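PDB 4FGM: aminopeptidase N family protein from Idiomarina loihiensis L2TR, which probably acts as a zinc-dependent aminopeptidase of the M61 family, cleaving residues from the N-terminal ends of peptides. Local coordinates for residues A[2-7]-A[121-126]; A[18-23]-A[81-86]; A[60-65]-A[72-77]; A[85-90]-A[109-114]. All blocks are in the same frame, centred on the assembly; numbering follows the deposited sequence.

Contact 1. Residues A[2-7]-A[121-126]; sequences IAYDIT and LPCELH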
loop_
_atom_site.group_PDB
_atom_site.type_symbol
_atom_site.label_atom_id
_atom_site.label_comp_id
_atom_site.label_asym_id
_atom_site.label_seq_id
_atom_site.Cartn_x
_atom_site.Cartn_y
_atom_site.Cartn_z
ATOM N N ILE A 2 14.873 -27.777 2.338
ATOM C CA ILE A 2 15.033 -27.410 0.932
ATOM C C ILE A 2 16.094 -26.322 0.831
ATOM O O ILE A 2 16.102 -25.379 1.635
ATOM C CB ILE A 2 13.700 -26.886 0.345
ATOM C CG1 ILE A 2 12.600 -27.931 0.543
ATOM C CG2 ILE A 2 13.874 -26.543 -1.125
ATOM C CD1 ILE A 2 12.949 -29.296 -0.008
ATOM N N ALA A 3 16.984 -26.441 -0.149
ATOM C CA ALA A 3 18.063 -25.463 -0.301
ATOM C C ALA A 3 17.955 -24.627 -1.571
ATOM O O ALA A 3 17.742 -25.154 -2.667
ATOM C CB ALA A 3 19.413 -26.172 -0.255
ATOM N N TYR A 4 18.111 -23.318 -1.413
ATOM C CA TYR A 4 18.032 -22.394 -2.537
ATOM C C TYR A 4 19.332 -21.615 -2.691
ATOM O O TYR A 4 19.825 -21.036 -1.732
ATOM C CB TYR A 4 16.886 -21.398 -2.318
ATOM C CG TYR A 4 15.505 -22.009 -2.315
ATOM C CD1 TYR A 4 14.798 -22.184 -3.499
ATOM C CD2 TYR A 4 14.899 -22.400 -1.127
ATOM C CE1 TYR A 4 13.519 -22.731 -3.499
ATOM C CE2 TYR A 4 13.621 -22.950 -1.118
ATOM C CZ TYR A 4 12.937 -23.112 -2.306
ATOM O OH TYR A 4 11.677 -23.667 -2.304
ATOM N N ASP A 5 19.890 -21.613 -3.894
ATOM C CA ASP A 5 21.105 -20.850 -4.163
ATOM C C ASP A 5 20.766 -19.753 -5.154
ATOM O O ASP A 5 20.283 -20.034 -6.254
ATOM C CB ASP A 5 22.210 -21.729 -4.746
ATOM C CG ASP A 5 22.984 -22.452 -3.683
ATOM O OD1 ASP A 5 22.595 -23.588 -3.335
ATOM O OD2 ASP A 5 23.973 -21.871 -3.180
ATOM N N ILE A 6 21.004 -18.506 -4.761
ATOM C CA ILE A 6 20.713 -17.378 -5.637
ATOM C C ILE A 6 21.937 -16.526 -5.918
ATOM O O ILE A 6 22.715 -16.190 -5.010
ATOM C CB ILE A 6 19.622 -16.457 -5.042
ATOM C CG1 ILE A 6 18.313 -17.230 -4.867
ATOM C CG2 ILE A 6 19.393 -15.275 -5.958
ATOM C CD1 ILE A 6 17.247 -16.454 -4.109
ATOM N N THR A 7 22.100 -16.173 -7.185
ATOM C CA THR A 7 23.217 -15.338 -7.586
ATOM C C THR A 7 22.754 -14.300 -8.597
ATOM O O THR A 7 22.090 -14.637 -9.575
ATOM C CB THR A 7 24.355 -16.187 -8.230
ATOM O OG1 THR A 7 24.782 -17.201 -7.311
ATOM C CG2 THR A 7 25.544 -15.312 -8.593
ATOM N N LEU A 121 8.567 -27.657 5.348
ATOM C CA LEU A 121 9.924 -27.878 5.823
ATOM C C LEU A 121 10.753 -26.597 5.723
ATOM O O LEU A 121 10.436 -25.692 4.942
ATOM C CB LEU A 121 10.593 -28.982 5.003
ATOM C CG LEU A 121 9.868 -30.331 5.011
ATOM C CD1 LEU A 121 10.578 -31.309 4.075
ATOM C CD2 LEU A 121 9.812 -30.867 6.437
ATOM N N PRO A 122 11.828 -26.507 6.523
ATOM C CA PRO A 122 12.712 -25.343 6.534
ATOM C C PRO A 122 13.323 -25.067 5.165
ATOM O O PRO A 122 13.566 -25.989 4.378
ATOM C CB PRO A 122 13.770 -25.724 7.565
ATOM C CG PRO A 122 13.005 -26.580 8.519
ATOM C CD PRO A 122 12.200 -27.451 7.592
ATOM N N CYS A 123 13.566 -23.788 4.892
ATOM C CA CYS A 123 14.163 -23.369 3.636
ATOM C C CYS A 123 15.444 -22.600 3.894
ATOM O O CYS A 123 15.459 -21.634 4.651
ATOM C CB CYS A 123 13.196 -22.485 2.851
ATOM S SG CYS A 123 11.734 -23.344 2.232
ATOM N N GLU A 124 16.528 -23.049 3.279
ATOM C CA GLU A 124 17.800 -22.371 3.432
ATOM C C GLU A 124 18.045 -21.594 2.155
ATOM O O GLU A 124 17.710 -22.055 1.062
ATOM C CB GLU A 124 18.918 -23.382 3.677
ATOM C CG GLU A 124 19.228 -23.569 5.145
ATOM C CD GLU A 124 20.233 -24.677 5.414
ATOM O OE1 GLU A 124 21.163 -24.861 4.598
ATOM O OE2 GLU A 124 20.092 -25.352 6.457
ATOM N N LEU A 125 18.608 -20.404 2.293
ATOM C CA LEU A 125 18.876 -19.570 1.135
ATOM C C LEU A 125 20.315 -19.085 1.181
ATOM O O LEU A 125 20.738 -18.451 2.142
ATOM C CB LEU A 125 17.897 -18.381 1.105
ATOM C CG LEU A 125 17.867 -17.475 -0.132
ATOM C CD1 LEU A 125 16.562 -16.698 -0.173
ATOM C CD2 LEU A 125 19.038 -16.523 -0.103
ATOM N N HIS A 126 21.065 -19.397 0.135
ATOM C CA HIS A 126 22.458 -18.996 0.048
ATOM C C HIS A 126 22.565 -17.901 -1.010
ATOM O O HIS A 126 22.434 -18.179 -2.202
ATOM C CB HIS A 126 23.311 -20.204 -0.350
ATOM C CG HIS A 126 22.953 -21.463 0.385
ATOM N ND1 HIS A 126 23.418 -21.749 1.652
ATOM C CD2 HIS A 126 22.140 -22.493 0.043
ATOM C CE1 HIS A 126 22.909 -22.899 2.057
ATOM N NE2 HIS A 126 22.129 -23.371 1.100
#

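Contact 2. Residues A[18-23]-A[81-86]; sequences VSLTIE and VTVHYQ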
loop_
_atom_site.group_PDB
_atom_site.type_symbol
_atom_site.label_atom_id
_atom_site.label_comp_id
_atom_site.label_asym_id
_atom_site.label_seq_id
_atom_site.Cartn_x
_atom_site.Cartn_y
_atom_site.Cartn_z
ATOM N N VAL A 18 19.233 -19.180 -10.327
ATOM C CA VAL A 18 18.665 -19.824 -9.154
ATOM C C VAL A 18 18.800 -21.338 -9.227
ATOM O O VAL A 18 18.580 -21.950 -10.280
ATOM C CB VAL A 18 17.168 -19.472 -8.983
ATOM C CG1 VAL A 18 16.637 -20.089 -7.705
ATOM C CG2 VAL A 18 16.983 -17.959 -8.954
ATOM N N SER A 19 19.186 -21.924 -8.099
ATOM C CA SER A 19 19.334 -23.365 -7.968
ATOM C C SER A 19 18.505 -23.801 -6.780
ATOM O O SER A 19 18.413 -23.106 -5.761
ATOM C CB SER A 19 20.794 -23.765 -7.737
ATOM O OG SER A 19 21.523 -23.758 -8.949
ATOM N N LEU A 20 17.904 -24.967 -6.921
ATOM C CA LEU A 20 17.054 -25.524 -5.893
ATOM C C LEU A 20 17.490 -26.973 -5.710
ATOM O O LEU A 20 17.533 -27.741 -6.675
ATOM C CB LEU A 20 15.603 -25.432 -6.369
ATOM C CG LEU A 20 14.525 -26.227 -5.657
ATOM C CD1 LEU A 20 14.382 -25.753 -4.236
ATOM C CD2 LEU A 20 13.229 -26.053 -6.405
ATOM N N THR A 21 17.831 -27.342 -4.481
ATOM C CA THR A 21 18.267 -28.702 -4.218
ATOM C C THR A 21 17.330 -29.466 -3.284
ATOM O O THR A 21 17.167 -29.125 -2.109
ATOM C CB THR A 21 19.693 -28.702 -3.649
ATOM O OG1 THR A 21 20.541 -27.959 -4.532
ATOM C CG2 THR A 21 20.227 -30.126 -3.535
ATOM N N ILE A 22 16.715 -30.508 -3.829
ATOM C CA ILE A 22 15.785 -31.330 -3.074
ATOM C C ILE A 22 16.458 -32.650 -2.740
ATOM O O ILE A 22 16.743 -33.443 -3.639
ATOM C CB ILE A 22 14.515 -31.602 -3.896
ATOM C CG1 ILE A 22 13.982 -30.284 -4.466
ATOM C CG2 ILE A 22 13.470 -32.266 -3.018
ATOM C CD1 ILE A 22 13.074 -30.454 -5.664
ATOM N N GLU A 23 16.717 -32.869 -1.451
ATOM C CA GLU A 23 17.383 -34.082 -0.969
ATOM C C GLU A 23 16.625 -35.336 -1.385
ATOM O O GLU A 23 17.219 -36.304 -1.862
ATOM C CB GLU A 23 17.512 -34.030 0.560
ATOM C CG GLU A 23 18.202 -35.233 1.207
ATOM C CD GLU A 23 19.667 -35.361 0.822
ATOM O OE1 GLU A 23 20.225 -34.389 0.265
ATOM O OE2 GLU A 23 20.263 -36.430 1.089
ATOM N N VAL A 81 17.821 -34.158 -6.112
ATOM C CA VAL A 81 17.693 -33.486 -7.399
ATOM C C VAL A 81 17.982 -31.995 -7.261
ATOM O O VAL A 81 17.637 -31.363 -6.253
ATOM C CB VAL A 81 16.275 -33.675 -7.997
ATOM C CG1 VAL A 81 16.116 -32.824 -9.249
ATOM C CG2 VAL A 81 16.043 -35.144 -8.340
ATOM N N THR A 82 18.638 -31.449 -8.277
ATOM C CA THR A 82 18.977 -30.035 -8.319
ATOM C C THR A 82 18.292 -29.425 -9.541
ATOM O O THR A 82 18.452 -29.907 -10.659
ATOM C CB THR A 82 20.505 -29.821 -8.431
ATOM O OG1 THR A 82 21.154 -30.430 -7.311
ATOM C CG2 THR A 82 20.838 -28.331 -8.435
ATOM N N VAL A 83 17.515 -28.374 -9.312
ATOM C CA VAL A 83 16.797 -27.696 -10.385
ATOM C C VAL A 83 17.461 -26.345 -10.619
ATOM O O VAL A 83 17.692 -25.596 -9.677
ATOM C CB VAL A 83 15.317 -27.492 -9.996
ATOM C CG1 VAL A 83 14.534 -26.901 -11.160
ATOM C CG2 VAL A 83 14.719 -28.824 -9.555
ATOM N N HIS A 84 17.780 -26.047 -11.873
ATOM C CA HIS A 84 18.433 -24.789 -12.221
ATOM C C HIS A 84 17.548 -23.943 -13.126
ATOM O O HIS A 84 16.886 -24.465 -14.018
ATOM C CB HIS A 84 19.736 -25.044 -12.984
ATOM C CG HIS A 84 20.727 -25.894 -12.257
ATOM N ND1 HIS A 84 21.578 -25.396 -11.293
ATOM C CD2 HIS A 84 21.039 -27.206 -12.390
ATOM C CE1 HIS A 84 22.374 -26.361 -10.868
ATOM N NE2 HIS A 84 22.067 -27.470 -11.519
ATOM N N TYR A 85 17.540 -22.635 -12.896
ATOM C CA TYR A 85 16.798 -21.715 -13.752
ATOM C C TYR A 85 17.266 -20.292 -13.523
ATOM O O TYR A 85 17.984 -20.007 -12.562
ATOM C CB TYR A 85 15.272 -21.806 -13.541
ATOM C CG TYR A 85 14.790 -21.637 -12.119
ATOM C CD1 TYR A 85 14.696 -22.733 -11.261
ATOM C CD2 TYR A 85 14.420 -20.382 -11.626
ATOM C CE1 TYR A 85 14.243 -22.588 -9.948
ATOM C CE2 TYR A 85 13.966 -20.222 -10.303
ATOM C CZ TYR A 85 13.882 -21.333 -9.477
ATOM O OH TYR A 85 13.452 -21.208 -8.175
ATOM N N GLN A 86 16.882 -19.411 -14.440
ATOM C CA GLN A 86 17.214 -17.998 -14.343
ATOM C C GLN A 86 15.909 -17.253 -14.130
ATOM O O GLN A 86 14.831 -17.762 -14.457
ATOM C CB GLN A 86 17.849 -17.491 -15.632
ATOM C CG GLN A 86 19.184 -18.098 -15.958
ATOM C CD GLN A 86 19.902 -17.307 -17.020
ATOM O OE1 GLN A 86 19.405 -17.147 -18.129
ATOM N NE2 GLN A 86 21.078 -16.796 -16.682
#

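Contact 3. Residues A[60-65]-A[72-77]; sequences LSLPVK and WQLARS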
loop_
_atom_site.group_PDB
_atom_site.type_symbol
_atom_site.label_atom_id
_atom_site.label_comp_id
_atom_site.label_asym_id
_atom_site.label_seq_id
_atom_site.Cartn_x
_atom_site.Cartn_y
_atom_site.Cartn_z
ATOM N N LEU A 60 23.465 -36.746 -13.974
ATOM C CA LEU A 60 22.798 -36.879 -15.269
ATOM C C LEU A 60 21.648 -35.896 -15.373
ATOM O O LEU A 60 20.984 -35.603 -14.376
ATOM C CB LEU A 60 22.264 -38.306 -15.446
ATOM C CG LEU A 60 23.321 -39.413 -15.408
ATOM C CD1 LEU A 60 22.657 -40.778 -15.432
ATOM C CD2 LEU A 60 24.261 -39.240 -16.591
ATOM N N SER A 61 21.409 -35.380 -16.573
ATOM C CA SER A 61 20.306 -34.445 -16.742
ATOM C C SER A 61 19.044 -35.216 -16.396
ATOM O O SER A 61 18.932 -36.405 -16.693
ATOM C CB SER A 61 20.228 -33.930 -18.183
ATOM O OG SER A 61 19.819 -34.949 -19.071
ATOM N N LEU A 62 18.109 -34.548 -15.735
ATOM C CA LEU A 62 16.855 -35.185 -15.353
ATOM C C LEU A 62 15.719 -34.509 -16.103
ATOM O O LEU A 62 15.647 -33.284 -16.168
ATOM C CB LEU A 62 16.628 -35.059 -13.844
ATOM C CG LEU A 62 15.367 -35.710 -13.269
ATOM C CD1 LEU A 62 15.423 -37.220 -13.461
ATOM C CD2 LEU A 62 15.262 -35.377 -11.795
ATOM N N PRO A 63 14.822 -35.301 -16.694
ATOM C CA PRO A 63 13.697 -34.727 -17.435
ATOM C C PRO A 63 12.733 -33.970 -16.525
ATOM O O PRO A 63 12.447 -34.395 -15.403
ATOM C CB PRO A 63 13.038 -35.949 -18.070
ATOM C CG PRO A 63 14.183 -36.922 -18.202
ATOM C CD PRO A 63 14.886 -36.758 -16.884
ATOM N N VAL A 64 12.242 -32.841 -17.021
ATOM C CA VAL A 64 11.288 -32.023 -16.284
ATOM C C VAL A 64 10.392 -31.352 -17.313
ATOM O O VAL A 64 10.887 -30.834 -18.309
ATOM C CB VAL A 64 12.001 -30.939 -15.444
ATOM C CG1 VAL A 64 12.894 -30.096 -16.331
ATOM C CG2 VAL A 64 10.977 -30.069 -14.749
ATOM N N LYS A 65 9.080 -31.382 -17.098
ATOM C CA LYS A 65 8.161 -30.744 -18.036
ATOM C C LYS A 65 7.292 -29.744 -17.293
ATOM O O LYS A 65 6.970 -29.941 -16.117
ATOM C CB LYS A 65 7.257 -31.775 -18.731
ATOM C CG LYS A 65 6.294 -32.486 -17.799
ATOM C CD LYS A 65 4.957 -32.807 -18.471
ATOM C CE LYS A 65 4.948 -34.150 -19.190
ATOM N NZ LYS A 65 5.882 -34.200 -20.349
ATOM N N TRP A 72 5.778 -27.267 -12.519
ATOM C CA TRP A 72 6.644 -28.198 -13.230
ATOM C C TRP A 72 6.586 -29.577 -12.579
ATOM O O TRP A 72 6.306 -29.695 -11.380
ATOM C CB TRP A 72 8.092 -27.695 -13.217
ATOM C CG TRP A 72 8.353 -26.532 -14.119
ATOM C CD1 TRP A 72 8.881 -26.570 -15.374
ATOM C CD2 TRP A 72 8.085 -25.157 -13.837
ATOM N NE1 TRP A 72 8.961 -25.300 -15.895
ATOM C CE2 TRP A 72 8.479 -24.413 -14.970
ATOM C CE3 TRP A 72 7.552 -24.479 -12.734
ATOM C CZ2 TRP A 72 8.355 -23.025 -15.034
ATOM C CZ3 TRP A 72 7.428 -23.099 -12.797
ATOM C CH2 TRP A 72 7.831 -22.387 -13.941
ATOM N N GLN A 73 6.852 -30.614 -13.373
ATOM C CA GLN A 73 6.854 -31.986 -12.868
ATOM C C GLN A 73 8.179 -32.658 -13.228
ATOM O O GLN A 73 8.572 -32.695 -14.400
ATOM C CB GLN A 73 5.689 -32.776 -13.458
ATOM C CG GLN A 73 5.498 -34.146 -12.819
ATOM C CD GLN A 73 4.262 -34.867 -13.330
ATOM O OE1 GLN A 73 4.154 -35.186 -14.516
ATOM N NE2 GLN A 73 3.321 -35.128 -12.433
ATOM N N LEU A 74 8.863 -33.175 -12.208
ATOM C CA LEU A 74 10.162 -33.830 -12.372
ATOM C C LEU A 74 10.048 -35.325 -12.618
ATOM O O LEU A 74 9.123 -35.976 -12.128
ATOM C CB LEU A 74 11.019 -33.636 -11.115
ATOM C CG LEU A 74 11.506 -32.254 -10.690
ATOM C CD1 LEU A 74 12.019 -32.335 -9.263
ATOM C CD2 LEU A 74 12.598 -31.760 -11.638
ATOM N N ALA A 75 10.997 -35.872 -13.371
ATOM C CA ALA A 75 11.007 -37.306 -13.615
ATOM C C ALA A 75 11.440 -37.927 -12.282
ATOM O O ALA A 75 12.057 -37.254 -11.448
ATOM C CB ALA A 75 12.000 -37.649 -14.713
ATOM N N ARG A 76 11.101 -39.196 -12.074
ATOM C CA ARG A 76 11.455 -39.905 -10.845
ATOM C C ARG A 76 12.960 -40.021 -10.650
ATOM O O ARG A 76 13.720 -40.114 -11.618
ATOM C CB ARG A 76 10.879 -41.319 -10.867
ATOM C CG ARG A 76 9.381 -41.409 -10.780
ATOM C CD ARG A 76 8.920 -42.808 -11.156
ATOM N NE ARG A 76 7.493 -42.984 -10.914
ATOM C CZ ARG A 76 6.956 -43.095 -9.705
ATOM N NH1 ARG A 76 7.732 -43.053 -8.627
ATOM N NH2 ARG A 76 5.644 -43.235 -9.571
ATOM N N SER A 77 13.393 -40.035 -9.394
ATOM C CA SER A 77 14.808 -40.177 -9.102
ATOM C C SER A 77 15.020 -40.718 -7.699
ATOM O O SER A 77 14.313 -40.337 -6.772
ATOM C CB SER A 77 15.527 -38.840 -9.252
ATOM O OG SER A 77 16.898 -38.973 -8.900
#

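Contact 4. Residues A[85-90]-A[109-114]; sequences YQVYAW and TSLCLA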
loop_
_atom_site.group_PDB
_atom_site.type_symbol
_atom_site.label_atom_id
_atom_site.label_comp_id
_atom_site.label_asym_id
_atom_site.label_seq_id
_atom_site.Cartn_x
_atom_site.Cartn_y
_atom_site.Cartn_z
ATOM N N TYR A 85 17.540 -22.635 -12.896
ATOM C CA TYR A 85 16.798 -21.715 -13.752
ATOM C C TYR A 85 17.266 -20.292 -13.523
ATOM O O TYR A 85 17.984 -20.007 -12.562
ATOM C CB TYR A 85 15.272 -21.806 -13.541
ATOM C CG TYR A 85 14.790 -21.637 -12.119
ATOM C CD1 TYR A 85 14.696 -22.733 -11.261
ATOM C CD2 TYR A 85 14.420 -20.382 -11.626
ATOM C CE1 TYR A 85 14.243 -22.588 -9.948
ATOM C CE2 TYR A 85 13.966 -20.222 -10.303
ATOM C CZ TYR A 85 13.882 -21.333 -9.477
ATOM O OH TYR A 85 13.452 -21.208 -8.175
ATOM N N GLN A 86 16.882 -19.411 -14.440
ATOM C CA GLN A 86 17.214 -17.998 -14.343
ATOM C C GLN A 86 15.909 -17.253 -14.130
ATOM O O GLN A 86 14.831 -17.762 -14.457
ATOM C CB GLN A 86 17.849 -17.491 -15.632
ATOM C CG GLN A 86 19.184 -18.098 -15.958
ATOM C CD GLN A 86 19.902 -17.307 -17.020
ATOM O OE1 GLN A 86 19.405 -17.147 -18.129
ATOM N NE2 GLN A 86 21.078 -16.796 -16.682
ATOM N N VAL A 87 16.004 -16.051 -13.584
ATOM C CA VAL A 87 14.820 -15.247 -13.361
ATOM C C VAL A 87 15.052 -13.836 -13.902
ATOM O O VAL A 87 16.064 -13.198 -13.574
ATOM C CB VAL A 87 14.481 -15.179 -11.862
ATOM C CG1 VAL A 87 13.225 -14.359 -11.652
ATOM C CG2 VAL A 87 14.294 -16.581 -11.315
ATOM N N TYR A 88 14.125 -13.366 -14.740
ATOM C CA TYR A 88 14.219 -12.025 -15.321
ATOM C C TYR A 88 13.642 -11.038 -14.314
ATOM O O TYR A 88 12.473 -11.134 -13.957
ATOM C CB TYR A 88 13.430 -11.942 -16.627
ATOM C CG TYR A 88 13.527 -10.589 -17.295
ATOM C CD1 TYR A 88 14.724 -10.153 -17.866
ATOM C CD2 TYR A 88 12.418 -9.744 -17.364
ATOM C CE1 TYR A 88 14.813 -8.910 -18.493
ATOM C CE2 TYR A 88 12.497 -8.500 -17.989
ATOM C CZ TYR A 88 13.697 -8.091 -18.554
ATOM O OH TYR A 88 13.768 -6.882 -19.208
ATOM N N ALA A 89 14.455 -10.087 -13.870
ATOM C CA ALA A 89 14.024 -9.119 -12.872
ATOM C C ALA A 89 14.139 -7.671 -13.335
ATOM O O ALA A 89 15.155 -7.017 -13.094
ATOM C CB ALA A 89 14.833 -9.312 -11.591
ATOM N N TRP A 90 13.087 -7.172 -13.975
ATOM C CA TRP A 90 13.071 -5.800 -14.461
ATOM C C TRP A 90 11.754 -5.089 -14.138
ATOM O O TRP A 90 11.147 -4.457 -15.003
ATOM C CB TRP A 90 13.317 -5.773 -15.970
ATOM C CG TRP A 90 13.784 -4.442 -16.466
ATOM C CD1 TRP A 90 13.297 -3.749 -17.532
ATOM C CD2 TRP A 90 14.833 -3.643 -15.911
ATOM N NE1 TRP A 90 13.974 -2.560 -17.675
ATOM C CE2 TRP A 90 14.922 -2.470 -16.691
ATOM C CE3 TRP A 90 15.701 -3.799 -14.820
ATOM C CZ2 TRP A 90 15.850 -1.466 -16.428
ATOM C CZ3 TRP A 90 16.622 -2.804 -14.558
ATOM C CH2 TRP A 90 16.687 -1.644 -15.358
ATOM N N THR A 109 8.817 -14.909 -3.736
ATOM C CA THR A 109 7.632 -15.391 -4.447
ATOM C C THR A 109 7.986 -15.378 -5.933
ATOM O O THR A 109 7.388 -16.095 -6.726
ATOM C CB THR A 109 6.411 -14.458 -4.270
ATOM O OG1 THR A 109 6.867 -13.105 -4.145
ATOM C CG2 THR A 109 5.576 -14.855 -3.054
ATOM N N SER A 110 8.962 -14.551 -6.305
ATOM C CA SER A 110 9.391 -14.445 -7.699
ATOM C C SER A 110 10.603 -15.309 -8.040
ATOM O O SER A 110 10.770 -15.716 -9.183
ATOM C CB SER A 110 9.723 -12.986 -8.057
ATOM O OG SER A 110 8.556 -12.205 -8.218
ATOM N N LEU A 111 11.447 -15.586 -7.054
ATOM C CA LEU A 111 12.657 -16.362 -7.310
ATOM C C LEU A 111 12.693 -17.833 -6.895
ATOM O O LEU A 111 13.333 -18.645 -7.557
ATOM C CB LEU A 111 13.858 -15.648 -6.674
ATOM C CG LEU A 111 14.562 -14.583 -7.531
ATOM C CD1 LEU A 111 13.584 -13.495 -7.930
ATOM C CD2 LEU A 111 15.721 -14.003 -6.762
ATOM N N CYS A 112 11.990 -18.179 -5.823
ATOM C CA CYS A 112 12.028 -19.539 -5.299
ATOM C C CYS A 112 10.841 -20.462 -5.503
ATOM O O CYS A 112 9.808 -20.307 -4.847
ATOM C CB CYS A 112 12.323 -19.472 -3.801
ATOM S SG CYS A 112 13.826 -18.586 -3.430
ATOM N N LEU A 113 10.999 -21.444 -6.386
ATOM C CA LEU A 113 9.931 -22.412 -6.618
ATOM C C LEU A 113 9.680 -23.214 -5.341
ATOM O O LEU A 113 10.614 -23.571 -4.624
ATOM C CB LEU A 113 10.312 -23.379 -7.738
ATOM C CG LEU A 113 10.361 -22.816 -9.157
ATOM C CD1 LEU A 113 10.844 -23.899 -10.105
ATOM C CD2 LEU A 113 8.981 -22.322 -9.567
ATOM N N ALA A 114 8.415 -23.480 -5.048
ATOM C CA ALA A 114 8.058 -24.258 -3.866
ATOM C C ALA A 114 8.058 -25.741 -4.241
ATOM O O ALA A 114 7.672 -26.104 -5.355
ATOM C CB ALA A 114 6.679 -23.849 -3.368
#

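Contact 1. Residues A[2-7]-A[121-126]
Y4 and C123 meet on one face of a parallel strand pair, 2-7 against 123-126, in the N-terminal domain of the M61 family. Five backbone bonds join the segments: I2 N to P122 O, E124 N to I2 O, Y4 N to E124 O, H126 N to Y4 O and I6 N to H126 O. From the backbone of Y4, CB lies 3.5 Å from E124 O, the same oxygen that accepts Y4 N. With CG anti to the carbonyl carbon (chi1 -66°), the ring presents its CD2 edge to that carbonyl, CD2 to E124 O being 3.6 Å. Farther out, CE2 touches C123 SG at 3.9 Å, the sulfur standing at the ring edge, 82° off the normal. The hydroxyl leaves the pair and bonds to L113 O. On the face of A3 and D5, the D5 carboxylate and the H126 ring cross at a slant, their planes 21° apart; OD2 reaches H126 CB at 3.4 Å but takes its hydrogen bond from H128. I6 CD1 meets L125 CD1 at 4.0 Å. Strand 15-22 flanks 2-7, its L20 against I2 and Y4, while L163 of helix 160-163 touches Y4, C123 and L125, and helix 108-111 packs on I6.

Contact 2. Residues A[18-23]-A[81-86]
The Y85 ring carries V18 on one face: V18 CB stands 3.5 Å over the ring plane, nearer the rim than the middle, a CH-pi contact with CB 3.9 Å from the centroid. V18 CG1, anti to its own backbone N at chi1 -176°, runs on toward the phenol end and comes 3.5 Å from Y85 CZ; the hydroxyl itself bonds to L111 O. The tyrosine reaches this place because its CG stands between the backbone N and the carbonyl carbon (chi1 54°), which folds the ring back across the neighbouring strand. The second flat group, the H84 imidazole, meets S19 at its edge, near the ring plane, where S19 OG and H84 ND1 are hydrogen-bonded at 2.9 Å.

Both pairs hang on an antiparallel union of strands 18-22 and 81-86, 165° between their directions. V18 with Y85, L20 with V83 and I22 with V81 are hydrogen-bonded pairs, each closed by two N-H to O bonds; S19 with H84 and T21 with T82 are the non-hydrogen-bonded ones between. There T82 CA approaches L20 O to 3.2 Å in a CA-H...O contact. The T21 and T82 side chains run alongside each other in the same direction, while L20 CB and V83 CB pack at 4.2 Å.

The two faces differ in chemistry. V18, L20, I22, V81, V83 and Y85 make a buried, largely apolar side, where L31 also touches L20, I22 and V83. S19, T21, T82 and H84 form a polar, partly exposed side. Because H84 NE2 bonds to E56 OE2 while ND1 bonds to S19, the imidazole is fixed in rotation, and the carboxylate would probably favour a proton on NE2.

Contact 3. Residues A[60-65]-A[72-77]
L62 and A75 pack where the two arms of a beta hairpin, strands 60-68 and 71-74, begin to part. Three backbone bonds hold the arms: K65 N to Q73 O and Q73 N to K65 O close a hydrogen-bonded antiparallel pair, and A75 N gives one more to P63 O at 2.9 Å, past the end of strand 71-74. V64 and L74 form the adjoining non-hydrogen-bonded pair; beside it V64 CA makes a CA-H...O contact with Q73 O.

The apolar contacts form two groups. Around A75, the methyl CB takes L62 CD1 at 3.7 Å and the proline atom P63 CD at 3.7 Å. L62 stretches to it with CG anti to the backbone N (chi1 -178°), and its other branch, CD2, lies 3.7 Å from A75 O. With an alanine in place of L62, A75 CB would probably keep P63 but lose the leucyl cover, opening a gap toward V81 of strand 81-91.

The other group lies inward, next to L53 of strand 53-57. V64 and L74 cross at an angle, V64 CG2 touching L74 CD2 at 3.9 Å. The same V64 CG2 also meets W72 CB, 4.0 Å away.

Contact 4. Residues A[85-90]-A[109-114]
A strand of the M61-type N-terminal domain, 81-91, here packs on the short, weakly bonded helix at about 108-111 and the loop after it, and Y85 makes the join through its hydroxyl. Y85 OH donates to L111 O at 2.6 Å and accepts from L113 N at 3.0 Å, the second bond nearly straight with an N-H...O angle of 165°. One phenol oxygen therefore grips two backbone groups of consecutive peptides on either side of C112, satisfying both in a buried setting. L111 O lies at the ring edge, in its plane, and the hydroxyl is tilted 16° from the plane of that carbonyl.

L113 takes up the other side of the phenol: its CG is 3.6 Å from Y85 OH, and L113 CD1 touches Y85 CE1, also at 3.6 Å, the two side chains crossing at a slant. A phenylalanine in place of Y85 would probably keep this apolar touch but leave L111 O and L113 N without their shared partner, leaving the loop around C112 freer to shift.

The loop is tied to another element as well, C112 O bonding to Y160 OH. Two residues along the strand, V87 points toward the helix with CG1 anti to its backbone N (chi1 -179°). That methyl lies 3.7 Å from S110 O, and V87 CG1 meets L111 CD1 at 3.8 Å.

How the contacts relate
All four contacts belong to the N-terminal domain. Contacts 1 and 2, centres 9 Å apart, are joined by the neighbouring strands 2-10 and 15-22, with D5 N 2.8 Å from S19 O. Contact 2 passes to contact 4 through the shared residue Y85, and contact 1 reaches the same loop, Y4 OH lying 2.6 Å from L113 O. Contact 3, 11 Å from contact 2 between centres, packs its L62 and L74 on V81; W72 CZ3 also touches L113 CD2 of contact 4 at 3.7 Å. None belongs to the zinc site of H273, H277 and E307; the side chain of S110 in contact 4 is about 13 Å from the bound maleic acid.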